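Local coordinates for protein phosphodiesterase (Pseudomonas aeruginosa, PDB 4G75) that probably kills susceptible bacteria as a magnesium-binding, colicin M-like bacteriocin that hydrolyses a lipid-linked peptidoglycan precursor, at residues G52-P57 against A207-G212; D135-N138 against Y142-A145; A149-G154 against D241-N246. All coordinates share one frame; numbering follows the deposited sequence.

The three contacts lie within about 10 Å of the centre of the molecule, their centres about 10 Å (contacts 1 and 2), 11 Å (2 and 3) and 13 Å (1 and 3) apart. Helix 143-153 connects them: its early residues belong to contact 2 and its later ones to contact 3, while Pro144 and Ala145 also pack against Trp54 of contact 1. Along the sequence, contact 2 falls wholly between the two segments of contact 1 and ends before contact 3 begins, whereas the segments of contacts 1 and 3 alternate. Contacts 1 and 3 meet at the magnesium ion, which links the 207-212 loop, through Val211 O, to strand 229-243, through Asp241 OD2.

Contact 1 (G52-P57 against A207-G212); sequences GDWEKP and AGNTVG. With MG (magnesium ion), chain B; EDO (1,2-ethanediol), chain D.
In the 207-212 segment, whose Val211 supplies a magnesium ligand, the side-chain amide of Asn209 meets the indole of Trp54. The amide approaches the nitrogen edge of the ring close to its plane, and the ring and amide planes are 53° apart. Trp54 NE1 lies 2.9 Å from the atom modelled as Asn209 ND2, although the amide is probably turned over in the model, so nothing here rests on which of its two end atoms is which. Trp54 CG sits between the backbone N and the carbonyl carbon (chi1 68°), which directs the indole across to the second segment. Glu55 CG lies 3.9 Å above one face of that indole, toward its rim. The bent Glu55 chain brings its carboxylate beside the same amide, while its OE1 forms a salt bridge with Arg251. Met258 of helix 255-264 and Tyr49 of helix 34-49 also touch Trp54. On the far segment, three backbone N-H groups converge on Ala207 O: Val211 N at 2.8 Å, Gly212 N at 2.9 Å and Thr210 N at 3.0 Å from it. They curl the chain tightly after Ala207, and Val211 O then reaches the magnesium ion at 2.2 Å. The loop thus supplies a main-chain carbonyl to a metal site completed by Glu213, Asp241 and water, at the entry to strand 213-224 of this colicin M-family protein.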
loop_
_atom_site.group_PDB
_atom_site.type_symbol
_atom_site.label_atom_id
_atom_site.label_comp_id
_atom_site.label_asym_id
_atom_site.label_seq_id
_atom_site.Cartn_x
_atom_site.Cartn_y
_atom_site.Cartn_z
ATOM N N GLY A 52 -1.429 -8.839 5.204
ATOM C CA GLY A 52 -1.542 -7.396 5.317
ATOM C C GLY A 52 -1.472 -6.840 6.727
ATOM O O GLY A 52 -1.735 -5.656 6.941
ATOM N N ASP A 53 -1.117 -7.686 7.687
ATOM C CA ASP A 53 -1.010 -7.272 9.082
ATOM C C ASP A 53 0.364 -6.643 9.294
ATOM O O ASP A 53 1.217 -7.216 9.961
ATOM C CB ASP A 53 -1.191 -8.503 9.976
ATOM C CG ASP A 53 -1.427 -8.151 11.436
ATOM O OD1 ASP A 53 -1.987 -7.070 11.722
ATOM O OD2 ASP A 53 -1.061 -8.976 12.303
ATOM N N TRP A 54 0.579 -5.459 8.718
ATOM C CA TRP A 54 1.934 -4.932 8.558
ATOM C C TRP A 54 2.374 -3.944 9.635
ATOM O O TRP A 54 3.574 -3.766 9.870
ATOM C CB TRP A 54 2.089 -4.290 7.172
ATOM C CG TRP A 54 1.293 -3.032 6.986
ATOM C CD1 TRP A 54 -0.046 -2.934 6.740
ATOM C CD2 TRP A 54 1.790 -1.685 7.027
ATOM N NE1 TRP A 54 -0.413 -1.613 6.628
ATOM C CE2 TRP A 54 0.696 -0.827 6.797
ATOM C CE3 TRP A 54 3.055 -1.126 7.232
ATOM C CZ2 TRP A 54 0.829 0.558 6.766
ATOM C CZ3 TRP A 54 3.182 0.250 7.197
ATOM C CH2 TRP A 54 2.077 1.076 6.970
ATOM N N GLU A 55 1.404 -3.289 10.264
ATOM C CA GLU A 55 1.696 -2.281 11.276
ATOM C C GLU A 55 2.336 -2.908 12.511
ATOM O O GLU A 55 3.347 -2.425 13.014
ATOM C CB GLU A 55 0.416 -1.546 11.683
ATOM C CG GLU A 55 -0.256 -0.767 10.551
ATOM C CD GLU A 55 -1.379 -1.546 9.905
ATOM O OE1 GLU A 55 -1.295 -2.794 9.847
ATOM O OE2 GLU A 55 -2.349 -0.909 9.455
ATOM N N LYS A 56 1.747 -3.992 12.999
ATOM C CA LYS A 56 2.211 -4.589 14.245
ATOM C C LYS A 56 3.661 -5.091 14.204
ATOM O O LYS A 56 4.447 -4.769 15.091
ATOM C CB LYS A 56 1.238 -5.665 14.729
ATOM C CG LYS A 56 -0.084 -5.093 15.234
ATOM C CD LYS A 56 -1.082 -6.211 15.521
ATOM C CE LYS A 56 -2.418 -5.657 15.991
ATOM N NZ LYS A 56 -3.341 -6.750 16.373
ATOM N N PRO A 57 4.037 -5.846 13.162
ATOM C CA PRO A 57 5.435 -6.301 13.131
ATOM C C PRO A 57 6.432 -5.142 13.113
ATOM O O PRO A 57 7.449 -5.212 13.799
ATOM C CB PRO A 57 5.538 -7.096 11.823
ATOM C CG PRO A 57 4.135 -7.326 11.367
ATOM C CD PRO A 57 3.252 -6.324 12.009
ATOM N N ALA A 207 -6.333 0.517 -0.564
ATOM C CA ALA A 207 -6.294 1.890 -1.056
ATOM C C ALA A 207 -6.467 2.857 0.108
ATOM O O ALA A 207 -5.776 3.868 0.190
ATOM C CB ALA A 207 -7.367 2.127 -2.118
ATOM N N GLY A 208 -7.402 2.547 1.003
ATOM C CA GLY A 208 -7.666 3.415 2.139
ATOM C C GLY A 208 -6.453 3.624 3.023
ATOM O O GLY A 208 -6.271 4.694 3.608
ATOM N N ASN A 209 -5.618 2.595 3.113
ATOM C CA ASN A 209 -4.450 2.605 3.982
ATOM C C ASN A 209 -3.215 3.084 3.231
ATOM O O ASN A 209 -2.129 3.163 3.795
ATOM C CB ASN A 209 -4.227 1.191 4.522
ATOM C CG ASN A 209 -3.342 1.152 5.753
ATOM O OD1 ASN A 209 -3.346 2.063 6.593
ATOM N ND2 ASN A 209 -2.595 0.081 5.876
ATOM N N THR A 210 -3.382 3.403 1.949
ATOM C CA THR A 210 -2.270 3.869 1.126
ATOM C C THR A 210 -2.478 5.314 0.662
ATOM O O THR A 210 -1.713 6.209 1.024
ATOM C CB THR A 210 -2.056 2.956 -0.108
ATOM O OG1 THR A 210 -1.865 1.601 0.332
ATOM C CG2 THR A 210 -0.836 3.403 -0.904
ATOM N N VAL A 211 -3.508 5.520 -0.148
ATOM C CA VAL A 211 -3.842 6.849 -0.651
ATOM C C VAL A 211 -4.987 7.528 0.094
ATOM O O VAL A 211 -5.100 8.746 0.054
ATOM C CB VAL A 211 -4.180 6.829 -2.155
ATOM C CG1 VAL A 211 -2.938 6.461 -2.959
ATOM C CG2 VAL A 211 -5.327 5.855 -2.437
ATOM N N GLY A 212 -5.842 6.753 0.750
ATOM C CA GLY A 212 -6.962 7.317 1.496
ATOM C C GLY A 212 -7.936 8.085 0.617
ATOM O O GLY A 212 -8.451 7.549 -0.367
HETATM MG MG MG B . -5.151 10.984 0.193
HETATM C C1 EDO D . -1.294 6.205 6.836
HETATM O O1 EDO D . -0.433 6.997 6.010
HETATM C C2 EDO D . -1.592 4.876 6.158
HETATM O O2 EDO D . -0.387 4.120 6.001
HETATM O O HOH W 1 -5.030 13.496 0.614
HETATM O O HOH W 2 -3.253 10.724 1.850
#

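Contact 2 (D135-N138 against Y142-A145); sequences DTFN and YTPA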
loop_
_atom_site.group_PDB
_atom_site.type_symbol
_atom_site.label_atom_id
_atom_site.label_comp_id
_atom_site.label_asym_id
_atom_site.label_seq_id
_atom_site.Cartn_x
_atom_site.Cartn_y
_atom_site.Cartn_z
ATOM N N ASP A 135 8.449 1.133 -9.399
ATOM C CA ASP A 135 7.781 2.400 -9.685
ATOM C C ASP A 135 6.255 2.336 -9.681
ATOM O O ASP A 135 5.585 3.339 -9.937
ATOM C CB ASP A 135 8.274 2.984 -11.019
ATOM C CG ASP A 135 7.917 2.114 -12.213
ATOM O OD1 ASP A 135 7.266 1.067 -12.035
ATOM O OD2 ASP A 135 8.292 2.480 -13.343
ATOM N N THR A 136 5.712 1.164 -9.379
ATOM C CA THR A 136 4.273 0.945 -9.465
ATOM C C THR A 136 3.848 -0.024 -8.370
ATOM O O THR A 136 4.516 -1.042 -8.148
ATOM C CB THR A 136 3.899 0.341 -10.821
ATOM O OG1 THR A 136 4.450 1.151 -11.865
ATOM C CG2 THR A 136 2.382 0.267 -10.988
ATOM N N PHE A 137 2.753 0.295 -7.688
ATOM C CA PHE A 137 2.241 -0.562 -6.612
ATOM C C PHE A 137 1.356 -1.679 -7.149
ATOM O O PHE A 137 0.667 -1.517 -8.162
ATOM C CB PHE A 137 1.410 0.254 -5.616
ATOM C CG PHE A 137 2.202 1.264 -4.829
ATOM C CD1 PHE A 137 3.157 0.859 -3.914
ATOM C CD2 PHE A 137 1.945 2.626 -4.964
ATOM C CE1 PHE A 137 3.872 1.795 -3.175
ATOM C CE2 PHE A 137 2.649 3.554 -4.226
ATOM C CZ PHE A 137 3.609 3.139 -3.332
ATOM N N ASN A 138 1.344 -2.804 -6.440
ATOM C CA ASN A 138 0.431 -3.900 -6.756
ATOM C C ASN A 138 -1.032 -3.647 -6.389
ATOM O O ASN A 138 -1.947 -4.107 -7.090
ATOM C CB ASN A 138 0.888 -5.185 -6.065
ATOM C CG ASN A 138 0.034 -6.378 -6.445
ATOM O OD1 ASN A 138 -0.019 -6.767 -7.612
ATOM N ND2 ASN A 138 -0.648 -6.957 -5.466
ATOM N N TYR A 142 0.874 -6.009 0.414
ATOM C CA TYR A 142 2.171 -5.388 0.683
ATOM C C TYR A 142 2.189 -3.900 0.358
ATOM O O TYR A 142 3.175 -3.215 0.629
ATOM C CB TYR A 142 3.298 -6.059 -0.120
ATOM C CG TYR A 142 3.511 -7.543 0.135
ATOM C CD1 TYR A 142 3.730 -8.022 1.419
ATOM C CD2 TYR A 142 3.530 -8.449 -0.913
ATOM C CE1 TYR A 142 3.936 -9.365 1.654
ATOM C CE2 TYR A 142 3.745 -9.799 -0.689
ATOM C CZ TYR A 142 3.948 -10.245 0.598
ATOM O OH TYR A 142 4.163 -11.583 0.841
ATOM N N THR A 143 1.114 -3.394 -0.230
ATOM C CA THR A 143 1.152 -2.044 -0.798
ATOM C C THR A 143 1.240 -0.922 0.243
ATOM O O THR A 143 2.033 0.013 0.083
ATOM C CB THR A 143 -0.018 -1.805 -1.772
ATOM O OG1 THR A 143 0.185 -2.604 -2.947
ATOM C CG2 THR A 143 -0.093 -0.323 -2.178
ATOM N N PRO A 144 0.428 -0.997 1.306
ATOM C CA PRO A 144 0.596 0.053 2.317
ATOM C C PRO A 144 2.007 0.058 2.912
ATOM O O PRO A 144 2.587 1.128 3.120
ATOM C CB PRO A 144 -0.443 -0.320 3.373
ATOM C CG PRO A 144 -1.537 -0.999 2.572
ATOM C CD PRO A 144 -0.774 -1.819 1.549
ATOM N N ALA A 145 2.558 -1.119 3.183
ATOM C CA ALA A 145 3.913 -1.178 3.727
ATOM C C ALA A 145 4.936 -0.667 2.718
ATOM O O ALA A 145 5.883 0.034 3.078
ATOM C CB ALA A 145 4.263 -2.599 4.182
HETATM O O HOH W 3 0.817 -6.428 -2.567
#
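Phe137 and Thr143 make the apolar part of this buried contact, through the methyl group of the threonine. Thr143 CG2 lies 3.8 Å from Phe137 CB, and the phenyl carbons CG and CD1 are almost as near; the methyl meets the ring obliquely. Having CG2 anti to the backbone N places the methyl against Phe137, while the other branch, OG1 (chi1 -69°), turns toward the backbone of the loop. There Thr143 OG1 is 3.7 Å from Asn138 N, so the two pack together without a hydrogen bond. The second shell supplies the bonds. Asp96 of helix 81-102 uses OD1 for Thr143 OG1 and OD2 for Asn138 N, so one carboxylate joins both segments, and Gly139 N is hydrogen-bonded to the same hydroxyl. Water 3 adds a second bridge: it accepts from Asn138 ND2 at 3.3 Å and from Tyr142 N at 3.0 Å. Farther out, backbone bonds from Asp135 and Phe137 to Asn160 tie the loop to strand 159-160, and Thr143 also packs on Val206 of helix 205-208. The threonine therefore divides its two branches by chemistry. Its methyl fills an apolar contact with Phe137, and its buried hydroxyl is satisfied by a carboxylate and a backbone amide, which together fix the rotation of the Thr143 side chain.

Contact 3 (A149-G154 against D241-N246); sequences AHYLTG and DLYDFN. With MG (magnesium ion), chain B; EDO (1,2-ethanediol), chain D.
Water 4 is held between Tyr151 OH, 2.9 Å away, and Asp244 O, to which it donates a hydrogen bond of 3.1 Å. It bridges Tyr151 of helix 143-153 to the turn after strand 229-243; Tyr151 OH and Asp244 O are themselves 4.1 Å apart. The apolar part of the contact also centres on Tyr151. With CG anti to the backbone N (chi1 177°), its ring extends from the helix toward two aromatic residues. Near the root of the side chain, Tyr151 CB lies 3.6 Å from Tyr243 CE2; the two rings are oblique, their planes at 55°. Toward the phenol end, Phe245 CB sits over one face of the Tyr151 ring in a CH-pi contact, 4.1 Å from the ring centroid. The closest approach to that ring is Phe245 CB to Tyr151 CE2, 3.7 Å. The Phe245 ring itself is nearly parallel to that of Tyr151, the planes 17° apart, but is slid aside so that they barely overlap. Tyr243 OH meets the edge of the Phe245 ring in its plane, which closes a cluster of three aromatic residues. Tyr275 and Phe148 extend this cluster, and Tyr275 lies on the neighbouring strand 275-278. At the other end of the second segment, Asp241 OD2 is 2.5 Å from the magnesium ion. Between these segments, aromatic and CH-pi contacts thus join Tyr151 to Tyr243 at the strand end and to Phe245 in the turn, and the water bridge adds a polar link at the phenol end.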
loop_
_atom_site.group_PDB
_atom_site.type_symbol
_atom_site.label_atom_id
_atom_site.label_comp_id
_atom_site.label_asym_id
_atom_site.label_seq_id
_atom_site.Cartn_x
_atom_site.Cartn_y
_atom_site.Cartn_z
ATOM N N ALA A 149 7.534 2.351 3.112
ATOM C CA ALA A 149 8.953 2.169 2.868
ATOM C C ALA A 149 9.466 3.220 1.885
ATOM O O ALA A 149 10.558 3.758 2.057
ATOM C CB ALA A 149 9.227 0.762 2.367
ATOM N N HIS A 150 8.668 3.531 0.868
ATOM C CA HIS A 150 9.082 4.530 -0.110
ATOM C C HIS A 150 9.136 5.941 0.485
ATOM O O HIS A 150 9.922 6.792 0.053
ATOM C CB HIS A 150 8.183 4.509 -1.348
ATOM C CG HIS A 150 8.731 5.314 -2.483
ATOM N ND1 HIS A 150 9.648 4.806 -3.377
ATOM C CD2 HIS A 150 8.532 6.605 -2.837
ATOM C CE1 HIS A 150 9.968 5.742 -4.254
ATOM N NE2 HIS A 150 9.307 6.845 -3.945
ATOM N N TYR A 151 8.285 6.189 1.470
ATOM C CA TYR A 151 8.312 7.439 2.220
ATOM C C TYR A 151 9.663 7.580 2.936
ATOM O O TYR A 151 10.292 8.648 2.926
ATOM C CB TYR A 151 7.149 7.421 3.215
ATOM C CG TYR A 151 7.041 8.598 4.149
ATOM C CD1 TYR A 151 6.924 9.899 3.659
ATOM C CD2 TYR A 151 6.997 8.407 5.523
ATOM C CE1 TYR A 151 6.805 10.977 4.526
ATOM C CE2 TYR A 151 6.873 9.478 6.396
ATOM C CZ TYR A 151 6.779 10.755 5.893
ATOM O OH TYR A 151 6.652 11.816 6.761
ATOM N N LEU A 152 10.124 6.481 3.527
ATOM C CA LEU A 152 11.369 6.490 4.294
ATOM C C LEU A 152 12.633 6.562 3.441
ATOM O O LEU A 152 13.625 7.165 3.853
ATOM C CB LEU A 152 11.460 5.250 5.197
ATOM C CG LEU A 152 10.322 5.025 6.193
ATOM C CD1 LEU A 152 10.698 3.925 7.185
ATOM C CD2 LEU A 152 9.964 6.301 6.925
ATOM N N THR A 153 12.600 5.955 2.257
ATOM C CA THR A 153 13.827 5.729 1.500
ATOM C C THR A 153 13.777 6.075 0.011
ATOM O O THR A 153 14.802 6.016 -0.671
ATOM C CB THR A 153 14.282 4.250 1.620
ATOM O OG1 THR A 153 13.258 3.395 1.089
ATOM C CG2 THR A 153 14.545 3.882 3.076
ATOM N N GLY A 154 12.599 6.416 -0.502
ATOM C CA GLY A 154 12.449 6.674 -1.928
ATOM C C GLY A 154 12.933 8.041 -2.391
ATOM O O GLY A 154 13.025 8.300 -3.588
ATOM N N ASP A 241 -1.852 12.080 -5.894
ATOM C CA ASP A 241 -2.137 12.250 -4.484
ATOM C C ASP A 241 -0.846 12.192 -3.678
ATOM O O ASP A 241 -0.072 11.249 -3.802
ATOM C CB ASP A 241 -3.096 11.154 -4.025
ATOM C CG ASP A 241 -3.896 11.562 -2.817
ATOM O OD1 ASP A 241 -4.838 12.364 -2.977
ATOM O OD2 ASP A 241 -3.579 11.084 -1.711
ATOM N N LEU A 242 -0.616 13.201 -2.847
ATOM C CA LEU A 242 0.628 13.273 -2.085
ATOM C C LEU A 242 0.680 12.266 -0.941
ATOM O O LEU A 242 -0.213 12.240 -0.092
ATOM C CB LEU A 242 0.830 14.690 -1.539
ATOM C CG LEU A 242 2.140 14.907 -0.790
ATOM C CD1 LEU A 242 3.292 14.865 -1.772
ATOM C CD2 LEU A 242 2.104 16.230 -0.050
ATOM N N TYR A 243 1.716 11.426 -0.914
ATOM C CA TYR A 243 1.907 10.544 0.233
ATOM C C TYR A 243 2.739 11.279 1.269
ATOM O O TYR A 243 3.919 11.551 1.045
ATOM C CB TYR A 243 2.603 9.235 -0.148
ATOM C CG TYR A 243 2.622 8.228 0.987
ATOM C CD1 TYR A 243 1.720 7.177 1.024
ATOM C CD2 TYR A 243 3.524 8.352 2.036
ATOM C CE1 TYR A 243 1.729 6.263 2.066
ATOM C CE2 TYR A 243 3.546 7.443 3.074
ATOM C CZ TYR A 243 2.643 6.408 3.090
ATOM O OH TYR A 243 2.661 5.506 4.127
ATOM N N ASP A 244 2.118 11.607 2.396
ATOM C CA ASP A 244 2.822 12.294 3.473
ATOM C C ASP A 244 2.574 11.617 4.815
ATOM O O ASP A 244 2.675 12.250 5.867
ATOM C CB ASP A 244 2.433 13.780 3.521
ATOM C CG ASP A 244 0.927 14.001 3.614
ATOM O OD1 ASP A 244 0.162 13.023 3.750
ATOM O OD2 ASP A 244 0.499 15.173 3.543
ATOM N N PHE A 245 2.250 10.326 4.761
ATOM C CA PHE A 245 1.964 9.528 5.953
ATOM C C PHE A 245 0.849 10.163 6.782
ATOM O O PHE A 245 0.962 10.319 7.995
ATOM C CB PHE A 245 3.231 9.308 6.785
ATOM C CG PHE A 245 3.149 8.120 7.710
ATOM C CD1 PHE A 245 2.869 6.854 7.215
ATOM C CD2 PHE A 245 3.341 8.272 9.075
ATOM C CE1 PHE A 245 2.785 5.760 8.063
ATOM C CE2 PHE A 245 3.261 7.184 9.925
ATOM C CZ PHE A 245 2.988 5.929 9.423
ATOM N N ASN A 246 -0.224 10.525 6.090
ATOM C CA ASN A 246 -1.402 11.150 6.677
ATOM C C ASN A 246 -2.054 10.241 7.712
ATOM O O ASN A 246 -2.446 9.122 7.392
ATOM C CB ASN A 246 -2.391 11.455 5.550
ATOM C CG ASN A 246 -3.536 12.360 5.981
ATOM O OD1 ASN A 246 -3.897 12.426 7.153
ATOM N ND2 ASN A 246 -4.121 13.056 5.013
HETATM MG MG MG B . -5.151 10.984 0.193
HETATM C C1 EDO D . -1.294 6.205 6.836
HETATM O O1 EDO D . -0.433 6.997 6.010
HETATM C C2 EDO D . -1.592 4.876 6.158
HETATM O O2 EDO D . -0.387 4.120 6.001
HETATM O O HOH W 4 5.035 14.182 6.415
HETATM O O HOH W 1 -5.030 13.496 0.614
HETATM O O HOH W 2 -3.253 10.724 1.850
#